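Local coordinates for protein putative rhamnosidase (Streptomyces avermitilis, PDB 3W5M) that hydrolyses terminal non-reducing alpha-L-rhamnose residues from alpha-L-rhamnosides, including citrus flavonoids and gum arabic, at residues D752-P755 against K756-A760; T786-F789 against T790-K794; L817-M821 against N822-D826. One frame throughout, in Å; residues are numbered along the deposited sequence.

How the interactions relate
All three contacts are local and lie in the catalytic (alpha/alpha)6-barrel domain, on three successive helices. Interaction 1 starts helix 756-777, interaction 2 lies wholly within helix 783-800, and interaction 3 ends helix 812-820. Interaction 3 is buried; the other two are mixed, with interaction 2 carrying the most exposed side chains and the one salt bridge made within a contact. At the two helix ends the backbone bonds come with apolar packing; interaction 2 joins regular helical bonds and an apolar inner side to a salt bridge on its exposed side. Interactions 1 and 3 meet where I759 CD1 packs on L817 CD1 at 3.3 Å, and an arginine of interaction 2 reaches a backbone carbonyl of interaction 3.

Interaction 1: residues D752-P755 against K756-A760; sequences DETP and KDVIA
K756 opens the helix and sends its chain back past E753, its CE 3.9 Å from E753 OE2. The charged ends do not meet: K756 NZ bonds to the carbonyl of G743, and E753 OE1 to N749. D757 comes next, CG tucked over the backbone, flanked by N and C (chi1 55°), bringing OD1 to 3.5 Å from P755 CB while OD2 makes a salt bridge to K808. V758 rests CG2 on P755 CB at 4.0 Å and also touches F796 and Y800 of helix 783-800. I759 lays CD1 across T754 at about a right angle, 3.6 Å from CG2; threonine suits this place, its methyl facing the isoleucine while its hydroxyl bonds to that of T811. Cutting I759 back to an alanine is likely to leave that methyl without its apolar mate and open a gap toward L817. In this catalytic-domain helix the I759 side chain lies about 7 Å from that of rhamnose-binding W695. P755, the N-cap just before the helix, offers its O to V758 N and, straighter at 167°, I759 N, both weakly at 3.3 Å. The start of the helix therefore probably relies also on apolar packing and on polar ends tied to nearby loops.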
ATOM      1  N   ASP A 752       6.277 -16.440 -24.501  1.00 41.71           N
ATOM      2  CA  ASP A 752       5.964 -15.689 -25.716  1.00 42.72           C
ATOM      3  C   ASP A 752       6.602 -14.325 -25.480  1.00 41.95           C
ATOM      4  O   ASP A 752       5.898 -13.346 -25.211  1.00 42.71           O
ATOM      5  CB  ASP A 752       4.438 -15.583 -25.876  1.00 39.79           C
ATOM      6  CG  ASP A 752       3.984 -15.282 -27.317  1.00 43.68           C
ATOM      7  OD1 ASP A 752       4.744 -15.545 -28.272  1.00 42.03           O
ATOM      8  OD2 ASP A 752       2.828 -14.807 -27.491  1.00 39.41           O
ATOM      9  N   GLU A 753       7.935 -14.283 -25.544  1.00 39.92           N
ATOM     10  CA  GLU A 753       8.717 -13.106 -25.166  1.00 39.70           C
ATOM     11  C   GLU A 753       8.851 -12.038 -26.264  1.00 37.93           C
ATOM     12  O   GLU A 753       9.555 -12.232 -27.251  1.00 37.77           O
ATOM     13  CB  GLU A 753      10.105 -13.529 -24.669  1.00 42.87           C
ATOM     14  CG  GLU A 753      11.028 -12.376 -24.265  1.00 46.60           C
ATOM     15  CD  GLU A 753      10.803 -11.879 -22.833  1.00 49.51           C
ATOM     16  OE1 GLU A 753      10.127 -12.580 -22.037  1.00 51.67           O
ATOM     17  OE2 GLU A 753      11.309 -10.777 -22.500  1.00 46.66           O
ATOM     18  N   THR A 754       8.185 -10.902 -26.071  1.00 34.39           N
ATOM     19  CA  THR A 754       8.297  -9.768 -26.994  1.00 33.92           C
ATOM     20  C   THR A 754       9.636  -9.068 -26.841  1.00 33.66           C
ATOM     21  O   THR A 754      10.053  -8.749 -25.712  1.00 35.54           O
ATOM     22  CB  THR A 754       7.173  -8.730 -26.761  1.00 32.82           C
ATOM     23  OG1 THR A 754       5.906  -9.393 -26.731  1.00 32.04           O
ATOM     24  CG2 THR A 754       7.167  -7.634 -27.865  1.00 32.10           C
ATOM     25  N   PRO A 755      10.327  -8.804 -27.978  1.00 34.36           N
ATOM     26  CA  PRO A 755      11.561  -8.022 -27.998  1.00 32.40           C
ATOM     27  C   PRO A 755      11.396  -6.684 -27.273  1.00 34.12           C
ATOM     28  O   PRO A 755      10.445  -5.947 -27.527  1.00 34.07           O
ATOM     29  CB  PRO A 755      11.825  -7.793 -29.489  1.00 32.67           C
ATOM     30  CG  PRO A 755      11.154  -8.940 -30.160  1.00 33.48           C
ATOM     31  CD  PRO A 755       9.946  -9.276 -29.327  1.00 33.70           C
ATOM     32  N   LYS A 756      12.316  -6.397 -26.360  1.00 34.49           N
ATOM     33  CA  LYS A 756      12.207  -5.235 -25.485  1.00 34.00           C
ATOM     34  C   LYS A 756      12.344  -3.900 -26.214  1.00 34.24           C
ATOM     35  O   LYS A 756      11.833  -2.898 -25.731  1.00 31.40           O
ATOM     36  CB  LYS A 756      13.194  -5.352 -24.307  1.00 35.02           C
ATOM     37  CG  LYS A 756      12.896  -6.540 -23.401  1.00 38.52           C
ATOM     38  CD  LYS A 756      14.035  -6.807 -22.437  1.00 39.91           C
ATOM     39  CE  LYS A 756      13.620  -7.846 -21.418  1.00 42.84           C
ATOM     40  NZ  LYS A 756      14.713  -8.010 -20.422  1.00 46.58           N
ATOM     41  N   ASP A 757      13.020  -3.871 -27.375  1.00 35.26           N
ATOM     42  CA  ASP A 757      13.100  -2.625 -28.163  1.00 34.37           C
ATOM     43  C   ASP A 757      11.766  -2.259 -28.840  1.00 32.40           C
ATOM     44  O   ASP A 757      11.437  -1.089 -28.945  1.00 34.59           O
ATOM     45  CB  ASP A 757      14.259  -2.626 -29.181  1.00 35.52           C
ATOM     46  CG  ASP A 757      14.225  -3.827 -30.130  1.00 36.58           C
ATOM     47  OD1 ASP A 757      13.785  -4.926 -29.731  1.00 36.82           O
ATOM     48  OD2 ASP A 757      14.675  -3.671 -31.288  1.00 37.89           O
ATOM     49  N   VAL A 758      10.998  -3.254 -29.263  1.00 32.64           N
ATOM     50  CA  VAL A 758       9.625  -3.043 -29.752  1.00 33.36           C
ATOM     51  C   VAL A 758       8.776  -2.438 -28.616  1.00 33.82           C
ATOM     52  O   VAL A 758       8.072  -1.443 -28.802  1.00 31.75           O
ATOM     53  CB  VAL A 758       8.988  -4.363 -30.240  1.00 36.98           C
ATOM     54  CG1 VAL A 758       7.525  -4.181 -30.631  1.00 37.77           C
ATOM     55  CG2 VAL A 758       9.772  -4.932 -31.417  1.00 38.26           C
ATOM     56  N   ILE A 759       8.874  -3.044 -27.444  1.00 30.38           N
ATOM     57  CA  ILE A 759       8.157  -2.551 -26.258  1.00 29.98           C
ATOM     58  C   ILE A 759       8.548  -1.127 -25.902  1.00 27.01           C
ATOM     59  O   ILE A 759       7.677  -0.263 -25.704  1.00 27.19           O
ATOM     60  CB  ILE A 759       8.413  -3.422 -25.013  1.00 29.94           C
ATOM     61  CG1 ILE A 759       7.885  -4.861 -25.174  1.00 31.21           C
ATOM     62  CG2 ILE A 759       7.889  -2.721 -23.750  1.00 28.28           C
ATOM     63  CD1 ILE A 759       6.433  -5.010 -25.570  1.00 31.18           C
ATOM     64  N   ALA A 760       9.846  -0.880 -25.796  1.00 27.06           N
ATOM     65  CA  ALA A 760      10.341   0.406 -25.365  1.00 26.69           C
ATOM     66  C   ALA A 760      10.001   1.507 -26.349  1.00 29.00           C
ATOM     67  O   ALA A 760       9.616   2.603 -25.947  1.00 24.92           O
ATOM     68  CB  ALA A 760      11.839   0.355 -25.117  1.00 27.20           C
TER

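Interaction 2: residues T786-F789 against T790-K794; sequences TDLF and TRIRK
T786 O is gripped by two donors of T790, the backbone N at 2.9 Å and the hydroxyl OG1 at 2.8 Å, which approach from opposite faces of the carbonyl plane. Threonine suits this place on an exposed helix surface, because OG1 stands beside its own backbone N (chi1 -57°) and so turns back to the preceding turn, where it finds an acceptor. One residue on, D787 and R791 pair at the same i to i+4 spacing. The straighter bond of their salt bridge runs from R791 NE to D787 OD2 at 3.2 Å, and a weak one from R791 NH2 to D787 OD2 spans 3.5 Å. The carboxylate oxygen lies near the guanidinium plane, at its edge, yet is itself met from 46° above the carboxylate plane, so the two groups are not laid flat in a paired fashion.

The buried side is apolar. L788 CG meets I792 CD1 at 3.8 Å, and these branched side chains face A768 and F764 of helix 756-777, with I792 also touching A765. F789 and R793 pair differently: F789 CE2 and CZ lie over one face of the R793 guanidinium, offset from its centre, with F789 CE2 3.5 Å from R793 CZ and the two planes 50° apart. R793 NH1 also bonds to N822 O, which probably helps fix the group beside the ring.

L788, F789 and I792 thus serve the buried sides of the helix, T786, D787, T790 and R791 the exposed one, with R793 at the boundary. Because both D787 and R791 are exposed and one of their two bonds is weak, the pair probably adds only modestly to a helix held chiefly by its backbone bonds.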
ATOM      1  N   THR A 786       2.566  16.385 -30.687  1.00 28.86           N
ATOM      2  CA  THR A 786       1.942  15.677 -31.783  1.00 30.01           C
ATOM      3  C   THR A 786       2.996  15.335 -32.836  1.00 29.65           C
ATOM      4  O   THR A 786       2.986  14.231 -33.403  1.00 29.17           O
ATOM      5  CB  THR A 786       0.798  16.499 -32.403  1.00 30.45           C
ATOM      6  OG1 THR A 786      -0.235  16.646 -31.422  1.00 32.27           O
ATOM      7  CG2 THR A 786       0.205  15.774 -33.593  1.00 28.53           C
ATOM      8  N   ASP A 787       3.881  16.289 -33.084  1.00 29.46           N
ATOM      9  CA  ASP A 787       4.972  16.117 -34.039  1.00 34.27           C
ATOM     10  C   ASP A 787       5.941  15.025 -33.573  1.00 33.22           C
ATOM     11  O   ASP A 787       6.375  14.181 -34.374  1.00 31.10           O
ATOM     12  CB  ASP A 787       5.715  17.444 -34.241  1.00 38.24           C
ATOM     13  CG  ASP A 787       7.048  17.270 -34.978  1.00 44.44           C
ATOM     14  OD1 ASP A 787       7.042  16.775 -36.126  1.00 47.52           O
ATOM     15  OD2 ASP A 787       8.105  17.613 -34.398  1.00 48.70           O
ATOM     16  N   LEU A 788       6.264  15.035 -32.277  1.00 31.02           N
ATOM     17  CA  LEU A 788       7.101  13.975 -31.690  1.00 29.10           C
ATOM     18  C   LEU A 788       6.479  12.613 -31.872  1.00 27.00           C
ATOM     19  O   LEU A 788       7.174  11.690 -32.274  1.00 27.33           O
ATOM     20  CB  LEU A 788       7.372  14.227 -30.204  1.00 29.11           C
ATOM     21  CG  LEU A 788       8.170  13.118 -29.504  1.00 30.96           C
ATOM     22  CD1 LEU A 788       9.558  12.922 -30.117  1.00 30.14           C
ATOM     23  CD2 LEU A 788       8.292  13.418 -28.016  1.00 31.47           C
ATOM     24  N   PHE A 789       5.188  12.479 -31.539  1.00 26.15           N
ATOM     25  CA  PHE A 789       4.428  11.240 -31.725  1.00 27.59           C
ATOM     26  C   PHE A 789       4.473  10.749 -33.167  1.00 29.28           C
ATOM     27  O   PHE A 789       4.803   9.582 -33.406  1.00 27.17           O
ATOM     28  CB  PHE A 789       2.968  11.386 -31.275  1.00 28.22           C
ATOM     29  CG  PHE A 789       2.115  10.176 -31.555  1.00 29.32           C
ATOM     30  CD1 PHE A 789       2.512   8.908 -31.138  1.00 29.27           C
ATOM     31  CD2 PHE A 789       0.907  10.306 -32.227  1.00 31.58           C
ATOM     32  CE1 PHE A 789       1.719   7.797 -31.381  1.00 29.86           C
ATOM     33  CE2 PHE A 789       0.105   9.197 -32.478  1.00 34.90           C
ATOM     34  CZ  PHE A 789       0.516   7.932 -32.063  1.00 33.55           C
ATOM     35  N   THR A 790       4.149  11.646 -34.105  1.00 28.55           N
ATOM     36  CA  THR A 790       4.239  11.362 -35.566  1.00 29.78           C
ATOM     37  C   THR A 790       5.611  10.771 -35.951  1.00 30.48           C
ATOM     38  O   THR A 790       5.692   9.780 -36.682  1.00 29.96           O
ATOM     39  CB  THR A 790       4.027  12.653 -36.382  1.00 30.65           C
ATOM     40  OG1 THR A 790       2.766  13.227 -36.028  1.00 33.50           O
ATOM     41  CG2 THR A 790       4.028  12.355 -37.890  1.00 30.52           C
ATOM     42  N   ARG A 791       6.679  11.390 -35.454  1.00 31.07           N
ATOM     43  CA  ARG A 791       8.041  10.957 -35.804  1.00 31.98           C
ATOM     44  C   ARG A 791       8.426   9.610 -35.209  1.00 31.21           C
ATOM     45  O   ARG A 791       9.069   8.803 -35.879  1.00 27.87           O
ATOM     46  CB  ARG A 791       9.062  12.030 -35.493  1.00 32.65           C
ATOM     47  CG  ARG A 791       8.929  13.222 -36.416  1.00 39.37           C
ATOM     48  CD  ARG A 791      10.048  14.216 -36.204  1.00 41.25           C
ATOM     49  NE  ARG A 791       9.884  14.956 -34.963  1.00 47.49           N
ATOM     50  CZ  ARG A 791      10.648  14.798 -33.886  1.00 49.85           C
ATOM     51  NH1 ARG A 791      11.634  13.907 -33.880  1.00 51.04           N
ATOM     52  NH2 ARG A 791      10.420  15.529 -32.807  1.00 49.20           N
ATOM     53  N   ILE A 792       7.992   9.337 -33.975  1.00 27.85           N
ATOM     54  CA  ILE A 792       8.227   8.034 -33.377  1.00 26.25           C
ATOM     55  C   ILE A 792       7.427   6.936 -34.036  1.00 27.22           C
ATOM     56  O   ILE A 792       7.952   5.835 -34.258  1.00 27.30           O
ATOM     57  CB  ILE A 792       7.918   8.003 -31.868  1.00 24.03           C
ATOM     58  CG1 ILE A 792       8.720   9.076 -31.147  1.00 25.51           C
ATOM     59  CG2 ILE A 792       8.327   6.637 -31.297  1.00 22.35           C
ATOM     60  CD1 ILE A 792       8.239   9.310 -29.716  1.00 26.75           C
ATOM     61  N   ARG A 793       6.149   7.209 -34.317  1.00 26.44           N
ATOM     62  CA  ARG A 793       5.318   6.227 -34.997  1.00 28.46           C
ATOM     63  C   ARG A 793       5.943   5.837 -36.348  1.00 29.82           C
ATOM     64  O   ARG A 793       5.891   4.676 -36.719  1.00 31.40           O
ATOM     65  CB  ARG A 793       3.886   6.718 -35.201  1.00 28.51           C
ATOM     66  CG  ARG A 793       3.009   5.719 -35.929  1.00 31.05           C
ATOM     67  CD  ARG A 793       1.531   5.958 -35.753  1.00 35.80           C
ATOM     68  NE  ARG A 793       1.149   7.331 -36.040  1.00 42.46           N
ATOM     69  CZ  ARG A 793      -0.037   7.854 -35.734  1.00 47.77           C
ATOM     70  NH1 ARG A 793      -0.974   7.110 -35.117  1.00 45.12           N
ATOM     71  NH2 ARG A 793      -0.285   9.126 -36.041  1.00 46.08           N
ATOM     72  N   LYS A 794       6.502   6.805 -37.062  1.00 30.01           N
ATOM     73  CA  LYS A 794       7.101   6.506 -38.377  1.00 34.97           C
ATOM     74  C   LYS A 794       8.357   5.645 -38.225  1.00 34.83           C
ATOM     75  O   LYS A 794       8.514   4.638 -38.912  1.00 35.42           O
ATOM     76  CB  LYS A 794       7.443   7.753 -39.175  1.00 36.40           C
ATOM     77  CG  LYS A 794       7.468   7.431 -40.660  1.00 44.60           C
ATOM     78  CD  LYS A 794       8.576   8.128 -41.428  1.00 51.90           C
ATOM     79  CE  LYS A 794       8.541   7.683 -42.893  1.00 56.62           C
ATOM     80  NZ  LYS A 794       9.498   8.430 -43.760  1.00 61.21           N
TER

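Interaction 3: residues L817-M821 against N822-D826; sequences LTLSM and NLVPD
V824 wedges CG2 against T818, 3.3 Å from OG1 and 3.6 Å from CB, and CG2 also reaches L819 CD2 at 3.9 Å. This is the tight side of the contact. T818 can sit in such apolar company because OG1 turns (chi1 59°) toward the carbonyls of A814, its stronger partner, and Y815, which can share its one proton. Nearby, L823 rests CD1 on M821 CB at 3.8 Å; the extended methionine runs on to Y763 and H766 of helix 756-777, while L823 packs on A762 of that helix and on F796 of helix 783-800.

The chain turns here by a Schellman motif. L823 N bonds to T818 O at 2.8 Å, in the carbonyl plane, and N822 N makes a weak bond to L819 O. N822 is the C-prime residue with positive phi (60°), a left-handed conformation that asparagine tolerates better than most residues with a side chain.

Its amide marks the looser, more open side, where a water that may link the asparagine to the last helical turn lies 2.9 Å from N822 OD1 and 3.3 Å from S820 O.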
ATOM      1  N   LEU A 817      -0.031  -4.512 -28.379  1.00 27.58           N
ATOM      2  CA  LEU A 817       0.488  -3.190 -28.055  1.00 28.79           C
ATOM      3  C   LEU A 817       0.469  -2.240 -29.245  1.00 30.05           C
ATOM      4  O   LEU A 817       0.138  -1.055 -29.100  1.00 26.99           O
ATOM      5  CB  LEU A 817       1.899  -3.276 -27.484  1.00 31.41           C
ATOM      6  CG  LEU A 817       1.886  -3.773 -26.028  1.00 31.45           C
ATOM      7  CD1 LEU A 817       3.258  -4.247 -25.614  1.00 31.94           C
ATOM      8  CD2 LEU A 817       1.382  -2.704 -25.069  1.00 32.68           C
ATOM      9  N   THR A 818       0.833  -2.761 -30.419  1.00 29.05           N
ATOM     10  CA  THR A 818       0.835  -1.938 -31.626  1.00 29.56           C
ATOM     11  C   THR A 818      -0.568  -1.549 -32.042  1.00 27.26           C
ATOM     12  O   THR A 818      -0.763  -0.404 -32.459  1.00 29.80           O
ATOM     13  CB  THR A 818       1.549  -2.637 -32.799  1.00 28.02           C
ATOM     14  OG1 THR A 818       0.885  -3.882 -33.079  1.00 30.98           O
ATOM     15  CG2 THR A 818       2.987  -2.871 -32.431  1.00 27.39           C
ATOM     16  N   LEU A 819      -1.537  -2.462 -31.922  1.00 26.41           N
ATOM     17  CA  LEU A 819      -2.928  -2.133 -32.232  1.00 27.14           C
ATOM     18  C   LEU A 819      -3.498  -1.144 -31.213  1.00 28.87           C
ATOM     19  O   LEU A 819      -4.168  -0.163 -31.580  1.00 27.42           O
ATOM     20  CB  LEU A 819      -3.804  -3.381 -32.325  1.00 28.62           C
ATOM     21  CG  LEU A 819      -3.488  -4.200 -33.582  1.00 29.94           C
ATOM     22  CD1 LEU A 819      -4.009  -5.608 -33.371  1.00 29.99           C
ATOM     23  CD2 LEU A 819      -4.103  -3.543 -34.826  1.00 30.71           C
ATOM     24  N   SER A 820      -3.202  -1.392 -29.939  1.00 27.68           N
ATOM     25  CA  SER A 820      -3.693  -0.539 -28.851  1.00 27.88           C
ATOM     26  C   SER A 820      -3.217   0.917 -28.950  1.00 25.75           C
ATOM     27  O   SER A 820      -4.008   1.840 -28.755  1.00 29.01           O
ATOM     28  CB  SER A 820      -3.253  -1.098 -27.492  1.00 29.82           C
ATOM     29  OG  SER A 820      -3.978  -0.445 -26.470  1.00 32.47           O
ATOM     30  N   MET A 821      -1.937   1.097 -29.214  1.00 24.80           N
ATOM     31  CA  MET A 821      -1.272   2.393 -29.195  1.00 24.91           C
ATOM     32  C   MET A 821      -1.299   3.079 -30.562  1.00 25.23           C
ATOM     33  O   MET A 821      -0.670   4.118 -30.748  1.00 25.63           O
ATOM     34  CB  MET A 821       0.165   2.272 -28.681  1.00 27.71           C
ATOM     35  CG  MET A 821       0.243   1.757 -27.238  1.00 27.87           C
ATOM     36  SD  MET A 821       1.915   1.382 -26.715  1.00 30.24           S
ATOM     37  CE  MET A 821       1.613   1.027 -24.964  1.00 27.08           C
ATOM     38  N   ASN A 822      -2.043   2.483 -31.487  1.00 26.49           N
ATOM     39  CA  ASN A 822      -2.260   3.024 -32.839  1.00 27.20           C
ATOM     40  C   ASN A 822      -0.956   3.171 -33.589  1.00 27.68           C
ATOM     41  O   ASN A 822      -0.695   4.201 -34.233  1.00 26.79           O
ATOM     42  CB  ASN A 822      -3.084   4.327 -32.774  1.00 29.37           C
ATOM     43  CG  ASN A 822      -4.425   4.117 -32.084  1.00 33.71           C
ATOM     44  OD1 ASN A 822      -5.157   3.196 -32.423  1.00 37.63           O
ATOM     45  ND2 ASN A 822      -4.735   4.948 -31.083  1.00 34.26           N
ATOM     46  N   LEU A 823      -0.135   2.112 -33.505  1.00 24.71           N
ATOM     47  CA  LEU A 823       1.177   2.108 -34.114  1.00 25.05           C
ATOM     48  C   LEU A 823       1.205   1.381 -35.469  1.00 27.22           C
ATOM     49  O   LEU A 823       2.038   1.713 -36.287  1.00 30.30           O
ATOM     50  CB  LEU A 823       2.241   1.571 -33.163  1.00 24.22           C
ATOM     51  CG  LEU A 823       2.375   2.425 -31.877  1.00 23.94           C
ATOM     52  CD1 LEU A 823       3.288   1.757 -30.868  1.00 24.67           C
ATOM     53  CD2 LEU A 823       2.866   3.841 -32.142  1.00 25.16           C
ATOM     54  N   VAL A 824       0.285   0.442 -35.694  1.00 27.93           N
ATOM     55  CA  VAL A 824       0.194  -0.275 -36.978  1.00 28.99           C
ATOM     56  C   VAL A 824      -0.338   0.717 -38.027  1.00 28.51           C
ATOM     57  O   VAL A 824      -1.330   1.383 -37.780  1.00 28.29           O
ATOM     58  CB  VAL A 824      -0.803  -1.459 -36.899  1.00 29.22           C
ATOM     59  CG1 VAL A 824      -0.804  -2.253 -38.191  1.00 31.04           C
ATOM     60  CG2 VAL A 824      -0.482  -2.394 -35.744  1.00 32.28           C
ATOM     61  N   PRO A 825       0.295   0.802 -39.214  1.00 30.00           N
ATOM     62  CA  PRO A 825      -0.380   1.603 -40.257  1.00 30.15           C
ATOM     63  C   PRO A 825      -1.833   1.134 -40.454  1.00 27.46           C
ATOM     64  O   PRO A 825      -2.109  -0.069 -40.376  1.00 29.89           O
ATOM     65  CB  PRO A 825       0.461   1.351 -41.513  1.00 31.41           C
ATOM     66  CG  PRO A 825       1.765   0.790 -41.025  1.00 31.26           C
ATOM     67  CD  PRO A 825       1.482   0.090 -39.721  1.00 29.70           C
ATOM     68  N   ASP A 826      -2.760   2.063 -40.704  1.00 26.78           N
ATOM     69  CA  ASP A 826      -4.179   1.707 -40.758  1.00 27.74           C
ATOM     70  C   ASP A 826      -4.500   0.657 -41.791  1.00 27.10           C
ATOM     71  O   ASP A 826      -5.370  -0.161 -41.571  1.00 26.01           O
ATOM     72  CB  ASP A 826      -5.061   2.928 -40.944  1.00 32.48           C
ATOM     73  CG  ASP A 826      -5.156   3.733 -39.677  1.00 36.24           C
ATOM     74  OD1 ASP A 826      -4.249   4.553 -39.468  1.00 34.54           O
ATOM     75  OD2 ASP A 826      -6.095   3.491 -38.865  1.00 37.85           O
TER
HETATM   76  O   HOH W   1      -6.815   1.950 -30.439  1.00 54.53           O